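Local coordinates for protein putative tagatose-6-phosphate ketose/aldose isomerase (PDB 3C3J) that is a putative isomerase of the SIS-domain family, built from two such domains, each with a parallel five-stranded sheet flanked by helices, at residues A[56-61]-A[108-113]. Numbering follows the deposited sequence.
Sequences IILTGA and ISFGRS
I108 and F110 hydrogen-bond to I57 and T59 where two neighbouring strands, 55-59 and 105-111, run parallel inside the five-stranded sheet of the first SIS domain, an alpha/beta fold of strand order 2-1-3-4-5. I108 N donates to I57 O (2.8 Å), and I108 O accepts from T59 N. The run continues with F110 N reaching T59 O, almost straight at 172° about the hydrogen. CA-H...O contacts accompany these bonds, L58 CA to I108 O and S109 CA to T59 O.

Apolar contacts join I56, L58, I108 and F110 on one face of the sheet, which helix 174-187 covers through C183, F187 and M179. I108 CD1 touches both I56 CG2 (3.3 Å) and L58 CD1 (3.4 Å) at less than the usual van der Waals distance. The isobutyl group of L58 meets the F110 ring at its edge, CG lying 4.0 Å from CE2.

The opposite face carries T59 and S109. The T59 hydroxyl bonds to V86 O; chi1 of -165° swings OG1 away from the backbone N and leaves methyl CG2 3.6 Å from S109 OG. Beyond the last direct bond the two chains diverge, and one water bridges them, accepting from A61 N (2.9 Å) and donating to F110 O (2.7 Å).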
ATOM      1  N   ILE A  56      -8.234 -16.168   5.407  1.00 14.51           N
ATOM      2  CA  ILE A  56      -7.729 -16.515   4.089  1.00 13.51           C
ATOM      3  C   ILE A  56      -6.772 -15.392   3.697  1.00 13.43           C
ATOM      4  O   ILE A  56      -7.167 -14.247   3.622  1.00 13.89           O
ATOM      5  CB  ILE A  56      -8.836 -16.663   3.035  1.00 13.37           C
ATOM      6  CG1 ILE A  56      -9.945 -17.642   3.479  1.00 13.50           C
ATOM      7  CG2 ILE A  56      -8.241 -17.095   1.703  1.00 13.54           C
ATOM      8  CD1 ILE A  56     -11.104 -17.704   2.515  1.00 15.61           C
ATOM      9  N   ILE A  57      -5.508 -15.727   3.473  1.00 11.88           N
ATOM     10  CA  ILE A  57      -4.517 -14.729   3.097  1.00 11.86           C
ATOM     11  C   ILE A  57      -4.059 -14.991   1.678  1.00 11.47           C
ATOM     12  O   ILE A  57      -3.637 -16.099   1.359  1.00 11.14           O
ATOM     13  CB  ILE A  57      -3.319 -14.700   4.073  1.00 11.37           C
ATOM     14  CG1 ILE A  57      -3.779 -14.190   5.429  1.00 11.65           C
ATOM     15  CG2 ILE A  57      -2.168 -13.812   3.526  1.00 11.92           C
ATOM     16  CD1 ILE A  57      -2.711 -14.191   6.536  1.00 11.08           C
ATOM     17  N   LEU A  58      -4.138 -13.974   0.831  1.00 11.20           N
ATOM     18  CA  LEU A  58      -3.568 -14.033  -0.511  1.00 11.89           C
ATOM     19  C   LEU A  58      -2.155 -13.458  -0.437  1.00 12.77           C
ATOM     20  O   LEU A  58      -1.958 -12.336   0.008  1.00 12.48           O
ATOM     21  CB  LEU A  58      -4.409 -13.206  -1.487  1.00 12.62           C
ATOM     22  CG  LEU A  58      -5.621 -13.879  -2.094  1.00 13.37           C
ATOM     23  CD1 LEU A  58      -6.653 -14.264  -1.027  1.00 14.36           C
ATOM     24  CD2 LEU A  58      -6.221 -12.984  -3.183  1.00 12.74           C
ATOM     25  N   THR A  59      -1.168 -14.229  -0.873  1.00 13.24           N
ATOM     26  CA  THR A  59       0.214 -13.797  -0.759  1.00 13.29           C
ATOM     27  C   THR A  59       1.023 -14.027  -2.044  1.00 12.82           C
ATOM     28  O   THR A  59       0.866 -15.044  -2.730  1.00 13.48           O
ATOM     29  CB  THR A  59       0.901 -14.467   0.468  1.00 14.08           C
ATOM     30  OG1 THR A  59       2.118 -13.775   0.769  1.00 16.53           O
ATOM     31  CG2 THR A  59       1.190 -15.998   0.215  1.00 13.14           C
ATOM     32  N   GLY A  60       1.874 -13.059  -2.355  1.00 13.32           N
ATOM     33  CA  GLY A  60       2.831 -13.138  -3.450  1.00 13.06           C
ATOM     34  C   GLY A  60       3.872 -12.032  -3.262  1.00 13.03           C
ATOM     35  O   GLY A  60       3.728 -11.174  -2.369  1.00 12.46           O
ATOM     36  N   ALA A  61       4.922 -12.064  -4.082  1.00 13.93           N
ATOM     37  CA  ALA A  61       5.958 -11.035  -4.080  1.00 14.37           C
ATOM     38  C   ALA A  61       5.853 -10.193  -5.340  1.00 15.00           C
ATOM     39  O   ALA A  61       5.474 -10.699  -6.387  1.00 15.50           O
ATOM     40  CB  ALA A  61       7.331 -11.695  -4.026  1.00 14.35           C
ATOM     41  N   ILE A 108      -3.237 -18.658   0.252  1.00 12.70           N
ATOM     42  CA  ILE A 108      -3.262 -18.725  -1.208  1.00 12.86           C
ATOM     43  C   ILE A 108      -1.947 -18.113  -1.716  1.00 12.55           C
ATOM     44  O   ILE A 108      -1.723 -16.911  -1.592  1.00 12.90           O
ATOM     45  CB  ILE A 108      -4.478 -18.003  -1.779  1.00 13.07           C
ATOM     46  CG1 ILE A 108      -5.763 -18.608  -1.204  1.00 15.82           C
ATOM     47  CG2 ILE A 108      -4.493 -18.109  -3.323  1.00 13.55           C
ATOM     48  CD1 ILE A 108      -6.911 -17.664  -1.271  1.00 17.59           C
ATOM     49  N   SER A 109      -1.048 -18.960  -2.200  1.00 12.46           N
ATOM     50  CA  SER A 109       0.312 -18.530  -2.553  1.00 13.40           C
ATOM     51  C   SER A 109       0.394 -18.422  -4.070  1.00 14.20           C
ATOM     52  O   SER A 109       0.232 -19.412  -4.763  1.00 15.62           O
ATOM     53  CB  SER A 109       1.349 -19.546  -2.050  1.00 13.61           C
ATOM     54  OG  SER A 109       1.535 -19.503  -0.629  1.00 15.01           O
ATOM     55  N   PHE A 110       0.642 -17.218  -4.580  1.00 14.30           N
ATOM     56  CA  PHE A 110       0.911 -16.987  -5.990  1.00 14.68           C
ATOM     57  C   PHE A 110       2.407 -17.027  -6.279  1.00 15.63           C
ATOM     58  O   PHE A 110       3.193 -16.384  -5.599  1.00 16.77           O
ATOM     59  CB  PHE A 110       0.360 -15.617  -6.391  1.00 14.40           C
ATOM     60  CG  PHE A 110      -1.113 -15.496  -6.234  1.00 14.01           C
ATOM     61  CD1 PHE A 110      -1.966 -16.158  -7.094  1.00 14.11           C
ATOM     62  CD2 PHE A 110      -1.662 -14.712  -5.221  1.00 15.11           C
ATOM     63  CE1 PHE A 110      -3.334 -16.048  -6.966  1.00 13.90           C
ATOM     64  CE2 PHE A 110      -3.058 -14.603  -5.080  1.00 17.09           C
ATOM     65  CZ  PHE A 110      -3.887 -15.275  -5.949  1.00 15.62           C
ATOM     66  N   GLY A 111       2.806 -17.766  -7.301  1.00 16.90           N
ATOM     67  CA  GLY A 111       4.205 -17.727  -7.764  1.00 17.45           C
ATOM     68  C   GLY A 111       4.321 -18.246  -9.179  1.00 18.72           C
ATOM     69  O   GLY A 111       3.851 -19.350  -9.489  1.00 19.44           O
ATOM     70  N   ARG A 112       4.913 -17.446 -10.048  1.00 19.40           N
ATOM     71  CA  ARG A 112       5.158 -17.846 -11.425  1.00 21.09           C
ATOM     72  C   ARG A 112       6.067 -19.087 -11.460  1.00 21.21           C
ATOM     73  O   ARG A 112       5.662 -20.131 -11.961  1.00 22.32           O
ATOM     74  CB  ARG A 112       5.747 -16.679 -12.221  1.00 20.86           C
ATOM     75  CG  ARG A 112       6.220 -17.090 -13.618  1.00 21.14           C
ATOM     76  CD  ARG A 112       6.870 -15.997 -14.410  1.00 22.03           C
ATOM     77  NE  ARG A 112       7.772 -15.117 -13.673  1.00 22.06           N
ATOM     78  CZ  ARG A 112       8.467 -14.130 -14.243  1.00 21.88           C
ATOM     79  NH1 ARG A 112       8.445 -13.955 -15.558  1.00 20.41           N
ATOM     80  NH2 ARG A 112       9.221 -13.332 -13.503  1.00 23.04           N
ATOM     81  N   SER A 113       7.254 -18.998 -10.877  1.00 21.58           N
ATOM     82  CA  SER A 113       8.189 -20.133 -10.855  1.00 21.21           C
ATOM     83  C   SER A 113       7.910 -21.148  -9.764  1.00 21.21           C
ATOM     84  O   SER A 113       8.282 -22.303  -9.894  1.00 21.09           O
ATOM     85  CB  SER A 113       9.629 -19.637 -10.691  1.00 22.22           C
ATOM     86  OG  SER A 113       9.899 -19.216  -9.355  1.00 21.33           O
TER
HETATM   87  O   HOH W   1       5.256 -14.580  -5.482  1.00 16.83           O